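Local coordinates for TRAP dicarboxylate ABC transporter, substrate-binding protein (Roseobacter denitrificans, PDB 4OVQ) that binds beta-D-glucuronate in the periplasm and probably delivers it to a TRAP-type membrane transporter, at residues Met42-Phe45 and Ala46-Ala50; Ala128-Glu132 and Lys133-Pro137; Asn244-Asp248 and Glu249-Ala253; Val254-Ala257 and Ala258-Ala262; Ala262-Gln265 and Arg266-Asn270. All blocks are in the same frame, centred on the assembly; numbering follows the deposited sequence.

Interaction 1. Residues Met42-Phe45 and Ala46-Ala50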
loop_
_atom_site.group_PDB
_atom_site.type_symbol
_atom_site.label_atom_id
_atom_site.label_comp_id
_atom_site.label_asym_id
_atom_site.label_seq_id
_atom_site.Cartn_x
_atom_site.Cartn_y
_atom_site.Cartn_z
HETATM N N MSE A 42 4.856 2.845 -13.598
HETATM C CA MSE A 42 6.101 3.514 -13.313
HETATM C C MSE A 42 6.990 3.621 -14.558
HETATM O O MSE A 42 7.726 4.590 -14.701
HETATM C CB MSE A 42 6.835 2.819 -12.123
HETATM C CG MSE A 42 6.130 3.005 -10.781
HETATM SE SE MSE A 42 6.084 4.876 -10.213
HETATM C CE MSE A 42 7.950 4.973 -9.623
ATOM N N ASP A 43 6.935 2.616 -15.426
ATOM C CA ASP A 43 7.615 2.720 -16.725
ATOM C C ASP A 43 7.050 3.918 -17.472
ATOM O O ASP A 43 7.790 4.706 -18.073
ATOM C CB ASP A 43 7.484 1.423 -17.555
ATOM C CG ASP A 43 8.419 0.322 -17.070
ATOM O OD1 ASP A 43 9.425 0.679 -16.423
ATOM O OD2 ASP A 43 8.122 -0.865 -17.328
ATOM N N LYS A 44 5.746 4.076 -17.400
ATOM C CA LYS A 44 5.104 5.207 -18.063
ATOM C C LYS A 44 5.514 6.550 -17.450
ATOM O O LYS A 44 5.724 7.550 -18.170
ATOM C CB LYS A 44 3.589 5.025 -18.072
ATOM C CG LYS A 44 2.847 6.106 -18.905
ATOM C CD LYS A 44 3.251 6.130 -20.407
ATOM C CE LYS A 44 3.072 4.772 -21.076
ATOM N NZ LYS A 44 3.191 4.833 -22.596
ATOM N N PHE A 45 5.620 6.594 -16.122
ATOM C CA PHE A 45 6.127 7.762 -15.444
ATOM C C PHE A 45 7.522 8.096 -15.951
ATOM O O PHE A 45 7.802 9.245 -16.312
ATOM C CB PHE A 45 6.107 7.557 -13.942
ATOM C CG PHE A 45 6.792 8.662 -13.150
ATOM C CD1 PHE A 45 6.384 10.012 -13.267
ATOM C CD2 PHE A 45 7.823 8.360 -12.277
ATOM C CE1 PHE A 45 6.992 11.017 -12.518
ATOM C CE2 PHE A 45 8.446 9.362 -11.513
ATOM C CZ PHE A 45 8.030 10.697 -11.622
ATOM N N ALA A 46 8.385 7.091 -16.050
ATOM C CA ALA A 46 9.740 7.341 -16.540
ATOM C C ALA A 46 9.707 7.846 -17.991
ATOM O O ALA A 46 10.383 8.792 -18.319
ATOM C CB ALA A 46 10.602 6.081 -16.405
ATOM N N GLU A 47 8.893 7.237 -18.830
ATOM C CA GLU A 47 8.751 7.678 -20.218
ATOM C C GLU A 47 8.243 9.121 -20.313
ATOM O O GLU A 47 8.825 9.947 -21.010
ATOM C CB GLU A 47 7.792 6.767 -20.930
ATOM C CG GLU A 47 7.660 7.156 -22.373
ATOM C CD GLU A 47 6.706 6.269 -23.103
ATOM O OE1 GLU A 47 5.855 5.636 -22.467
ATOM O OE2 GLU A 47 6.781 6.179 -24.333
ATOM N N LEU A 48 7.216 9.420 -19.528
ATOM C CA LEU A 48 6.625 10.763 -19.557
ATOM C C LEU A 48 7.552 11.821 -18.963
ATOM O O LEU A 48 7.563 12.956 -19.438
ATOM C CB LEU A 48 5.299 10.795 -18.821
ATOM C CG LEU A 48 4.153 10.096 -19.543
ATOM C CD1 LEU A 48 2.930 9.998 -18.674
ATOM C CD2 LEU A 48 3.862 10.789 -20.915
ATOM N N LEU A 49 8.340 11.469 -17.950
ATOM C CA LEU A 49 9.366 12.370 -17.430
ATOM C C LEU A 49 10.341 12.776 -18.538
ATOM O O LEU A 49 10.599 13.958 -18.752
ATOM C CB LEU A 49 10.125 11.690 -16.283
ATOM C CG LEU A 49 11.312 12.469 -15.753
ATOM C CD1 LEU A 49 10.782 13.692 -14.959
ATOM C CD2 LEU A 49 12.150 11.567 -14.884
ATOM N N ALA A 50 10.849 11.791 -19.283
ATOM C CA ALA A 50 11.796 12.089 -20.358
ATOM C C ALA A 50 11.154 12.898 -21.474
ATOM O O ALA A 50 11.773 13.794 -22.033
ATOM C CB ALA A 50 12.420 10.804 -20.892
#

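Interaction 2. Residues Ala128-Glu132 and Lys133-Pro137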
loop_
_atom_site.group_PDB
_atom_site.type_symbol
_atom_site.label_atom_id
_atom_site.label_comp_id
_atom_site.label_asym_id
_atom_site.label_seq_id
_atom_site.Cartn_x
_atom_site.Cartn_y
_atom_site.Cartn_z
ATOM N N ALA A 128 1.793 17.048 3.411
ATOM C CA ALA A 128 2.594 17.976 4.164
ATOM C C ALA A 128 3.460 17.205 5.136
ATOM O O ALA A 128 4.655 17.456 5.224
ATOM C CB ALA A 128 1.722 18.957 4.896
ATOM N N GLY A 129 2.846 16.248 5.837
ATOM C CA GLY A 129 3.557 15.444 6.814
ATOM C C GLY A 129 4.669 14.670 6.134
ATOM O O GLY A 129 5.775 14.550 6.644
HETATM N N MSE A 130 4.383 14.156 4.950
HETATM C CA MSE A 130 5.398 13.409 4.221
HETATM C C MSE A 130 6.550 14.305 3.803
HETATM O O MSE A 130 7.720 13.974 4.009
HETATM C CB MSE A 130 4.772 12.708 3.003
HETATM C CG MSE A 130 3.899 11.488 3.421
HETATM SE SE MSE A 130 3.129 10.640 1.838
HETATM C CE MSE A 130 4.801 10.088 1.001
ATOM N N ALA A 131 6.211 15.450 3.211
ATOM C CA ALA A 131 7.207 16.393 2.736
ATOM C C ALA A 131 8.106 16.815 3.905
ATOM O O ALA A 131 9.326 16.926 3.748
ATOM C CB ALA A 131 6.515 17.604 2.095
ATOM N N GLU A 132 7.479 16.988 5.074
ATOM C CA GLU A 132 8.122 17.253 6.364
ATOM C C GLU A 132 9.202 16.231 6.769
ATOM O O GLU A 132 10.180 16.579 7.431
ATOM C CB GLU A 132 7.028 17.347 7.449
ATOM C CG GLU A 132 7.469 17.117 8.899
ATOM C CD GLU A 132 6.286 17.085 9.881
ATOM O OE1 GLU A 132 5.270 17.771 9.624
ATOM O OE2 GLU A 132 6.365 16.369 10.908
ATOM N N LYS A 133 9.018 14.972 6.374
ATOM C CA LYS A 133 10.029 13.930 6.573
ATOM C C LYS A 133 10.859 13.619 5.322
ATOM O O LYS A 133 11.459 12.552 5.231
ATOM C CB LYS A 133 9.368 12.633 7.060
ATOM C CG LYS A 133 8.644 12.754 8.384
ATOM C CD LYS A 133 9.598 12.953 9.561
ATOM C CE LYS A 133 8.819 13.248 10.810
ATOM N NZ LYS A 133 9.532 12.752 12.006
ATOM N N GLY A 134 10.880 14.541 4.362
ATOM C CA GLY A 134 11.811 14.480 3.256
ATOM C C GLY A 134 11.347 13.709 2.033
ATOM O O GLY A 134 12.123 13.450 1.114
ATOM N N ILE A 135 10.076 13.322 2.042
ATOM C CA ILE A 135 9.536 12.565 0.924
ATOM C C ILE A 135 8.275 13.188 0.331
ATOM O O ILE A 135 7.234 13.264 0.973
ATOM C CB ILE A 135 9.285 11.110 1.292
ATOM C CG1 ILE A 135 8.228 10.957 2.352
ATOM C CG2 ILE A 135 10.572 10.400 1.688
ATOM C CD1 ILE A 135 8.250 9.595 2.970
ATOM N N GLN A 136 8.388 13.654 -0.898
ATOM C CA GLN A 136 7.282 14.370 -1.535
ATOM C C GLN A 136 6.393 13.416 -2.373
ATOM O O GLN A 136 6.865 12.821 -3.347
ATOM C CB GLN A 136 7.889 15.439 -2.437
ATOM C CG GLN A 136 6.965 16.084 -3.416
ATOM C CD GLN A 136 6.233 17.186 -2.782
ATOM O OE1 GLN A 136 6.844 18.097 -2.209
ATOM N NE2 GLN A 136 4.914 17.099 -2.799
ATOM N N PRO A 137 5.116 13.235 -2.001
ATOM C CA PRO A 137 4.254 12.487 -2.930
ATOM C C PRO A 137 3.857 13.342 -4.131
ATOM O O PRO A 137 3.588 14.528 -3.983
ATOM C CB PRO A 137 3.035 12.140 -2.078
ATOM C CG PRO A 137 2.957 13.327 -1.145
ATOM C CD PRO A 137 4.369 13.688 -0.806
#

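Interaction 3. Residues Asn244-Asp248 and Glu249-Ala253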
loop_
_atom_site.group_PDB
_atom_site.type_symbol
_atom_site.label_atom_id
_atom_site.label_comp_id
_atom_site.label_asym_id
_atom_site.label_seq_id
_atom_site.Cartn_x
_atom_site.Cartn_y
_atom_site.Cartn_z
ATOM N N ASN A 244 12.981 19.916 -5.026
ATOM C CA ASN A 244 13.058 21.343 -4.779
ATOM C C ASN A 244 14.138 22.023 -5.606
ATOM O O ASN A 244 14.091 23.229 -5.809
ATOM C CB ASN A 244 13.277 21.629 -3.299
ATOM C CG ASN A 244 12.024 21.478 -2.490
ATOM O OD1 ASN A 244 10.925 21.375 -3.040
ATOM N ND2 ASN A 244 12.168 21.488 -1.162
ATOM N N ALA A 245 15.103 21.244 -6.087
ATOM C CA ALA A 245 16.186 21.785 -6.893
ATOM C C ALA A 245 15.755 22.033 -8.336
ATOM O O ALA A 245 16.480 22.660 -9.118
ATOM C CB ALA A 245 17.361 20.860 -6.863
ATOM N N LEU A 246 14.577 21.547 -8.704
ATOM C CA LEU A 246 14.101 21.773 -10.060
ATOM C C LEU A 246 13.621 23.200 -10.240
ATOM O O LEU A 246 13.138 23.841 -9.302
ATOM C CB LEU A 246 12.927 20.844 -10.364
ATOM C CG LEU A 246 13.218 19.366 -10.179
ATOM C CD1 LEU A 246 11.917 18.555 -10.245
ATOM C CD2 LEU A 246 14.149 18.862 -11.237
ATOM N N SER A 247 13.706 23.666 -11.474
ATOM C CA SER A 247 13.027 24.880 -11.864
ATOM C C SER A 247 11.513 24.719 -11.725
ATOM O O SER A 247 10.996 23.607 -11.581
ATOM C CB SER A 247 13.378 25.239 -13.305
ATOM O OG SER A 247 12.840 24.298 -14.201
ATOM N N ASP A 248 10.795 25.835 -11.778
ATOM C CA ASP A 248 9.346 25.785 -11.645
ATOM C C ASP A 248 8.734 24.983 -12.772
ATOM O O ASP A 248 7.835 24.175 -12.549
ATOM C CB ASP A 248 8.747 27.192 -11.649
ATOM C CG ASP A 248 9.043 27.950 -10.388
ATOM O OD1 ASP A 248 9.511 27.329 -9.411
ATOM O OD2 ASP A 248 8.805 29.174 -10.377
ATOM N N GLU A 249 9.209 25.199 -13.994
ATOM C CA GLU A 249 8.649 24.481 -15.125
ATOM C C GLU A 249 9.014 22.979 -15.074
ATOM O O GLU A 249 8.248 22.135 -15.528
ATOM C CB GLU A 249 9.044 25.137 -16.451
ATOM C CG GLU A 249 10.409 24.788 -16.952
ATOM C CD GLU A 249 10.737 25.470 -18.281
ATOM O OE1 GLU A 249 10.108 26.509 -18.595
ATOM O OE2 GLU A 249 11.627 24.969 -19.005
HETATM N N MSE A 250 10.162 22.620 -14.499
HETATM C CA MSE A 250 10.487 21.193 -14.403
HETATM C C MSE A 250 9.664 20.510 -13.313
HETATM O O MSE A 250 9.274 19.356 -13.460
HETATM C CB MSE A 250 11.984 20.943 -14.230
HETATM C CG MSE A 250 12.813 21.340 -15.464
HETATM SE SE MSE A 250 12.465 20.282 -17.061
HETATM C CE MSE A 250 11.120 21.384 -17.932
ATOM N N LYS A 251 9.389 21.218 -12.224
ATOM C CA LYS A 251 8.479 20.689 -11.218
ATOM C C LYS A 251 7.119 20.420 -11.845
ATOM O O LYS A 251 6.504 19.403 -11.550
ATOM C CB LYS A 251 8.257 21.666 -10.089
ATOM C CG LYS A 251 9.474 21.890 -9.170
ATOM C CD LYS A 251 9.199 22.997 -8.180
ATOM C CE LYS A 251 10.267 23.042 -7.112
ATOM N NZ LYS A 251 9.935 24.023 -6.024
ATOM N N THR A 252 6.668 21.330 -12.701
ATOM C CA THR A 252 5.368 21.159 -13.349
ATOM C C THR A 252 5.385 19.932 -14.245
ATOM O O THR A 252 4.442 19.145 -14.238
ATOM C CB THR A 252 4.948 22.418 -14.132
ATOM O OG1 THR A 252 4.723 23.502 -13.209
ATOM C CG2 THR A 252 3.702 22.186 -14.930
ATOM N N ALA A 253 6.470 19.760 -14.995
ATOM C CA ALA A 253 6.639 18.564 -15.831
ATOM C C ALA A 253 6.647 17.256 -15.044
ATOM O O ALA A 253 6.003 16.286 -15.451
ATOM C CB ALA A 253 7.909 18.674 -16.659
HETATM O O HOH W 1 12.456 24.940 -4.871
HETATM O O HOH W 2 11.642 25.954 -8.293
HETATM O O HOH W 3 13.619 24.885 -16.718
#

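Interaction 4. Residues Val254-Ala257 and Ala258-Ala262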
loop_
_atom_site.group_PDB
_atom_site.type_symbol
_atom_site.label_atom_id
_atom_site.label_comp_id
_atom_site.label_asym_id
_atom_site.label_seq_id
_atom_site.Cartn_x
_atom_site.Cartn_y
_atom_site.Cartn_z
ATOM N N VAL A 254 7.383 17.220 -13.922
ATOM C CA VAL A 254 7.476 16.028 -13.075
ATOM C C VAL A 254 6.103 15.689 -12.490
ATOM O O VAL A 254 5.681 14.562 -12.532
ATOM C CB VAL A 254 8.515 16.236 -11.944
ATOM C CG1 VAL A 254 8.480 15.090 -10.945
ATOM C CG2 VAL A 254 9.863 16.334 -12.560
ATOM N N LEU A 255 5.394 16.700 -11.993
ATOM C CA LEU A 255 4.045 16.495 -11.439
ATOM C C LEU A 255 3.047 15.994 -12.480
ATOM O O LEU A 255 2.259 15.084 -12.213
ATOM C CB LEU A 255 3.527 17.801 -10.814
ATOM C CG LEU A 255 4.148 18.138 -9.443
ATOM C CD1 LEU A 255 3.875 19.580 -9.075
ATOM C CD2 LEU A 255 3.586 17.203 -8.364
ATOM N N GLU A 256 3.089 16.594 -13.674
ATOM C CA GLU A 256 2.210 16.196 -14.769
ATOM C C GLU A 256 2.501 14.728 -15.194
ATOM O O GLU A 256 1.600 13.896 -15.358
ATOM C CB GLU A 256 2.374 17.155 -15.943
ATOM C CG GLU A 256 1.413 16.927 -17.048
ATOM C CD GLU A 256 1.585 17.952 -18.181
ATOM O OE1 GLU A 256 1.596 19.185 -17.917
ATOM O OE2 GLU A 256 1.729 17.556 -19.351
ATOM N N ALA A 257 3.786 14.372 -15.300
ATOM C CA ALA A 257 4.149 12.994 -15.603
ATOM C C ALA A 257 3.599 12.048 -14.551
ATOM O O ALA A 257 3.052 11.022 -14.864
ATOM C CB ALA A 257 5.664 12.838 -15.703
ATOM N N ALA A 258 3.784 12.403 -13.285
ATOM C CA ALA A 258 3.319 11.573 -12.188
ATOM C C ALA A 258 1.822 11.434 -12.180
ATOM O O ALA A 258 1.289 10.352 -12.038
ATOM C CB ALA A 258 3.753 12.173 -10.861
ATOM N N GLN A 259 1.132 12.553 -12.331
ATOM C CA GLN A 259 -0.326 12.525 -12.334
ATOM C C GLN A 259 -0.898 11.676 -13.485
ATOM O O GLN A 259 -1.828 10.908 -13.293
ATOM C CB GLN A 259 -0.885 13.949 -12.354
ATOM C CG GLN A 259 -0.613 14.745 -11.077
ATOM C CD GLN A 259 -0.918 16.227 -11.206
ATOM O OE1 GLN A 259 -1.285 16.714 -12.274
ATOM N NE2 GLN A 259 -0.775 16.946 -10.112
ATOM N N GLU A 260 -0.325 11.816 -14.673
ATOM C CA GLU A 260 -0.765 11.066 -15.829
ATOM C C GLU A 260 -0.436 9.563 -15.691
ATOM O O GLU A 260 -1.243 8.705 -16.032
ATOM C CB GLU A 260 -0.193 11.702 -17.089
ATOM C CG GLU A 260 -0.824 13.063 -17.362
ATOM C CD GLU A 260 -0.245 13.780 -18.574
ATOM O OE1 GLU A 260 0.705 13.262 -19.171
ATOM O OE2 GLU A 260 -0.768 14.863 -18.930
ATOM N N SER A 261 0.749 9.240 -15.158
ATOM C CA SER A 261 1.069 7.873 -14.838
ATOM C C SER A 261 0.039 7.287 -13.893
ATOM O O SER A 261 -0.404 6.165 -14.050
ATOM C CB SER A 261 2.437 7.830 -14.177
ATOM O OG SER A 261 2.717 6.603 -13.519
ATOM N N ALA A 262 -0.353 8.078 -12.882
ATOM C CA ALA A 262 -1.315 7.558 -11.919
ATOM C C ALA A 262 -2.715 7.339 -12.480
ATOM O O ALA A 262 -3.357 6.371 -12.127
ATOM C CB ALA A 262 -1.337 8.410 -10.660
HETATM O O HOH W 4 -0.016 15.925 -21.375
#

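Interaction 5. Residues Ala262-Gln265 and Arg266-Asn270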
loop_
_atom_site.group_PDB
_atom_site.type_symbol
_atom_site.label_atom_id
_atom_site.label_comp_id
_atom_site.label_asym_id
_atom_site.label_seq_id
_atom_site.Cartn_x
_atom_site.Cartn_y
_atom_site.Cartn_z
ATOM N N ALA A 262 -0.353 8.078 -12.882
ATOM C CA ALA A 262 -1.315 7.558 -11.919
ATOM C C ALA A 262 -2.715 7.339 -12.480
ATOM O O ALA A 262 -3.357 6.371 -12.127
ATOM C CB ALA A 262 -1.337 8.410 -10.660
ATOM N N LEU A 263 -3.183 8.233 -13.353
ATOM C CA LEU A 263 -4.463 7.970 -14.011
ATOM C C LEU A 263 -4.406 6.681 -14.840
ATOM O O LEU A 263 -5.325 5.879 -14.822
ATOM C CB LEU A 263 -4.846 9.167 -14.876
ATOM C CG LEU A 263 -5.131 10.445 -14.079
ATOM C CD1 LEU A 263 -5.507 11.561 -15.015
ATOM C CD2 LEU A 263 -6.247 10.247 -13.033
ATOM N N TYR A 264 -3.276 6.439 -15.511
ATOM C CA TYR A 264 -3.096 5.184 -16.251
ATOM C C TYR A 264 -3.070 3.969 -15.312
ATOM O O TYR A 264 -3.745 2.965 -15.525
ATOM C CB TYR A 264 -1.801 5.307 -17.064
ATOM C CG TYR A 264 -1.456 4.163 -17.985
ATOM C CD1 TYR A 264 -2.408 3.578 -18.825
ATOM C CD2 TYR A 264 -0.156 3.687 -18.030
ATOM C CE1 TYR A 264 -2.055 2.542 -19.676
ATOM C CE2 TYR A 264 0.199 2.674 -18.875
ATOM C CZ TYR A 264 -0.745 2.100 -19.687
ATOM O OH TYR A 264 -0.342 1.074 -20.522
ATOM N N GLN A 265 -2.313 4.103 -14.218
ATOM C CA GLN A 265 -2.225 3.055 -13.211
ATOM C C GLN A 265 -3.603 2.653 -12.702
ATOM O O GLN A 265 -3.899 1.463 -12.514
ATOM C CB GLN A 265 -1.336 3.493 -12.034
ATOM C CG GLN A 265 -0.983 2.356 -11.062
ATOM C CD GLN A 265 -2.000 2.159 -9.934
ATOM O OE1 GLN A 265 -2.849 3.004 -9.705
ATOM N NE2 GLN A 265 -1.914 1.036 -9.245
ATOM N N ARG A 266 -4.444 3.654 -12.497
ATOM C CA ARG A 266 -5.769 3.386 -11.972
ATOM C C ARG A 266 -6.606 2.616 -12.995
ATOM O O ARG A 266 -7.303 1.656 -12.621
ATOM C CB ARG A 266 -6.405 4.657 -11.455
ATOM C CG ARG A 266 -5.713 5.100 -10.166
ATOM C CD ARG A 266 -6.052 6.476 -9.732
ATOM N NE ARG A 266 -7.475 6.684 -9.588
ATOM C CZ ARG A 266 -8.018 7.869 -9.346
ATOM N NH1 ARG A 266 -9.343 7.972 -9.237
ATOM N NH2 ARG A 266 -7.245 8.950 -9.220
ATOM N N ASP A 267 -6.460 2.952 -14.280
ATOM C CA ASP A 267 -7.128 2.172 -15.343
ATOM C C ASP A 267 -6.581 0.743 -15.412
ATOM O O ASP A 267 -7.342 -0.226 -15.552
ATOM C CB ASP A 267 -6.934 2.847 -16.703
ATOM C CG ASP A 267 -7.665 4.172 -16.814
ATOM O OD1 ASP A 267 -8.626 4.415 -16.040
ATOM O OD2 ASP A 267 -7.291 4.989 -17.695
ATOM N N LEU A 268 -5.264 0.597 -15.352
ATOM C CA LEU A 268 -4.651 -0.738 -15.363
ATOM C C LEU A 268 -5.112 -1.528 -14.139
ATOM O O LEU A 268 -5.399 -2.720 -14.215
ATOM C CB LEU A 268 -3.118 -0.671 -15.381
ATOM C CG LEU A 268 -2.464 -0.042 -16.607
ATOM C CD1 LEU A 268 -0.941 0.013 -16.431
ATOM C CD2 LEU A 268 -2.858 -0.839 -17.852
ATOM N N TRP A 269 -5.142 -0.855 -12.994
ATOM C CA TRP A 269 -5.461 -1.512 -11.724
ATOM C C TRP A 269 -6.839 -2.169 -11.745
ATOM O O TRP A 269 -6.988 -3.332 -11.356
ATOM C CB TRP A 269 -5.384 -0.516 -10.552
ATOM C CG TRP A 269 -5.653 -1.244 -9.276
ATOM C CD1 TRP A 269 -6.828 -1.276 -8.573
ATOM C CD2 TRP A 269 -4.747 -2.108 -8.590
ATOM N NE1 TRP A 269 -6.700 -2.117 -7.481
ATOM C CE2 TRP A 269 -5.436 -2.646 -7.485
ATOM C CE3 TRP A 269 -3.436 -2.500 -8.824
ATOM C CZ2 TRP A 269 -4.836 -3.545 -6.588
ATOM C CZ3 TRP A 269 -2.849 -3.396 -7.956
ATOM C CH2 TRP A 269 -3.556 -3.897 -6.833
ATOM N N ASN A 270 -7.855 -1.451 -12.202
ATOM C CA ASN A 270 -9.200 -2.011 -12.144
ATOM C C ASN A 270 -9.365 -3.244 -13.034
ATOM O O ASN A 270 -10.012 -4.217 -12.641
ATOM C CB ASN A 270 -10.254 -0.934 -12.441
ATOM C CG ASN A 270 -10.483 0.002 -11.247
ATOM O OD1 ASN A 270 -10.463 1.228 -11.384
ATOM N ND2 ASN A 270 -10.704 -0.581 -10.069
HETATM O O HOH W 5 -7.989 6.802 -14.442
#

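Interaction 1. Residues Met42-Phe45 and Ala46-Ala50
K44 and E47 meet through their charged ends one turn apart on helix 37-52, and the lysine is the chain to follow. Its CB starts out turned from the 46-50 stretch. CG stands anti to the backbone N (chi1 -173°), which puts it beside the next turn, 3.9 Å from CD1 of L48. Two successive bends, at chi2 and chi3, then turn the chain toward E47. CD lies 3.4 Å from OE1 of E47 and also comes near L48 CG; CE is closer still to the same oxygen. NZ finishes the approach with a hydrogen-bonded salt bridge of 2.8 Å to E47 OE1, met on the syn side of the carboxylate and 23° out of its plane. E47 comes to the meeting with an extended chain, and the two side chains lie alongside each other, pointing the same way.

Under them the backbone is plain alpha-helix: A46 N, E47 N, L48 N and L49 N donate in turn to the carbonyls of M42, D43, K44 and F45, with L49 N to F45 O at 2.8 Å. L48 CG rests 3.3 Å from K44 O. This helix is the crossover of the beta-alpha-beta unit 25-29, 37-52, 58-62. F45 and L49 face inward, onto L59 and helix 248-282, while D43 OD1 is bonded to H63.

The surface pair therefore works as an i to i+3 ion pair: the lysine's methylenes lie against leucine, and its ammonium is drawn to a carboxylate oxygen, which probably favours the charged form of both.

Interaction 2. Residues Ala128-Glu132 and Lys133-Pro137
M130 reaches I135 and P137 because its CG stands anti to the carbonyl carbon (chi1 -73°), CG to SE continues straight out, and a bend at chi3 then turns the methyl back toward the strand. I135 answers with CG1 placed between its backbone N and carbonyl carbon (chi1 64°), and this brings CG1 3.8 Å from CE of the selenomethionine. The two side chains pass at a slant. P137 lies further along: its CD packs 4.0 Å from M130 CB, and its CG comes equally near to the selenium.

The backbone between them is a Schellman motif, which ends helix 121-132 and sends the chain into strand 135-141. G134 is the C-prime residue, with phi at +89°, a conformation that suits glycine, because a side chain would collide with the carbonyl oxygen of the residue before. I135 N donates to M130 O at 3.1 Å, and G134 N to A131 O at 2.9 Å. M130 O is gripped twice, since K133 N also donates to it at 2.9 Å, the two donors arriving from opposite faces of the carbonyl plane. The same K133 N-H also reaches G129 O in a longer bond, bifurcated between the two carbonyls. The axes of these short helix and strand segments approach to 6.0 Å and run roughly antiparallel.

Beyond the turn, K133 O accepts from R78, and backbone bonds join G134 to I240 and Q136 to I238, setting the new strand beside strand 234-239 at the edge of the five-stranded sheet. M130 and P137 both pack on C235. Q136 NE2 donates to P137 O at 3.1 Å, almost exactly in its own amide plane.

Interaction 3. Residues Asn244-Asp248 and Glu249-Ala253
S247 OG accepts from M250 N at 3.2 Å, and the same oxygen lies against M250 CG. The serine hydroxyl sits between its own backbone N and carbonyl carbon (chi1 68°), a position that turns it back over the first turn. S247 O accepts from the following amide, K251 N, at 3.0 Å, and D248 O accepts from T252 N.

S247 is thus the N-cap of the long helix 248-282, entered from the loop that follows helix 240-244. Apolar contact joins in from the loop side: L246 CB packs 4.0 Å from M250 CB and also touches K251 CG. K251 runs back along the loop in an extended chain, CE passing 3.7 Å from L246 O, toward N244.

Three waters extend the contact outward. One accepts from K251 NZ at 2.9 Å and donates to N244 O, tying the lysine to the end of the preceding helix. A second lies near L246 O, D248 OD1 and, weakly, K251 NZ. A third sits 2.7 Å from S247 OG, with a weak bond to E249 OE2. Behind the cap, L246 and M250 both rest on Y57, and M250 also on T53.

Interaction 4. Residues Val254-Ala257 and Ala258-Ala262
A258, E256 and A257 bury the most surface here, in two different settings on helix 248-282. The alanines belong to its inner side. A258 CB lies 3.5 Å from V254 O and the same from L255 O, against the preceding turn, and the methyl goes on to L138 and I236 of the sheet. A257 packs on F45 and L48 of helix 37-52; its carbonyl accepts from S261 N at 2.9 Å. Their small side chains are consistent with helix 37-52 packing close at A257 and the sheet strands at A258.

E256 is on the outer side. Its CG is anti to the backbone N (chi1 -173°) and the chain runs out extended, alongside E260, which points the same way. E260 OE2 rests 3.5 Å from E256 CG, and the two carboxylate planes are turned 46° from each other. The OE2 atoms of E256 and E260 stand 3.7 Å apart. One water donates to both of them, at 2.8 Å from E260 OE2 and somewhat farther from E256 OE2.

K52, at the end of helix 37-52, supplies the counter-charge: its NZ makes salt bridges to E256 OE2 and E260 OE1. S261 OG bonds to A41 O and Y141 OH on the buried side. Two acids one turn apart would repel by themselves; the shared lysine and the bridging water probably offset that and let both remain ionised.

Interaction 5. Residues Ala262-Gln265 and Arg266-Asn270
L268 lays CD1 over one face of the Y264 ring, a CH-pi contact 3.9 Å from the ring centroid and 18° off its normal. CD1 sits toward the CE2 rim, while CD2 lies near CE1, across the ring from CE2. The tyrosine's CG is anti to the backbone N, which lets the ring lie along the next turn.

All four carbonyls of 262-265 are taken by the alpha-helical pattern. L268 N to Y264 O is the straightest, 2.8 Å with 169° at the hydrogen; W269 N to Q265 O is 2.7 Å, and R266 N donates to A262 O. L263 O has two donors, D267 N at 3.2 Å and a water at 2.8 Å that also donates to D267 OD1. This is the middle of the long helix 248-282, where it passes from the five-stranded sheet toward the sugar-binding cleft.

Q265 is buried and its amide is engaged elsewhere: NE2 donates to D142 O and N38 OD1, and OE1 is hydrogen-bonded outside this pair of turns too. The bend at chi2 carries the amide alongside W269, the planes 26° apart and NE2 3.9 Å from CE3. W269 NE1 has a weak bond to E273, and its indole touches N208, a residue that binds beta-D-glucuronate. R266 makes a cation-pi contact with F115, and its NH2 lies 4.1 Å from L263 CD2.

Each contact is local, between consecutive turns or round a turn, so none closes a long loop; along the chain they come in series, with neither nesting nor crossing. Interaction 1 lies on the crossover helix 37-52, and interaction 2 turns helix 121-132 into the edge strand 135-141. Interaction 3 leads from the loop after helix 240-244 into helix 248-282, and interactions 4 and 5 follow along it, sharing A262. In space the chain folds back: F45 and L49 of interaction 1 pack on 254-262, and K44 touches Y264 of interaction 5. L246 meets V254, joining interactions 3 and 4. Interaction 2 stays apart, about 5 Å from interactions 3 and 4 at the nearest atoms.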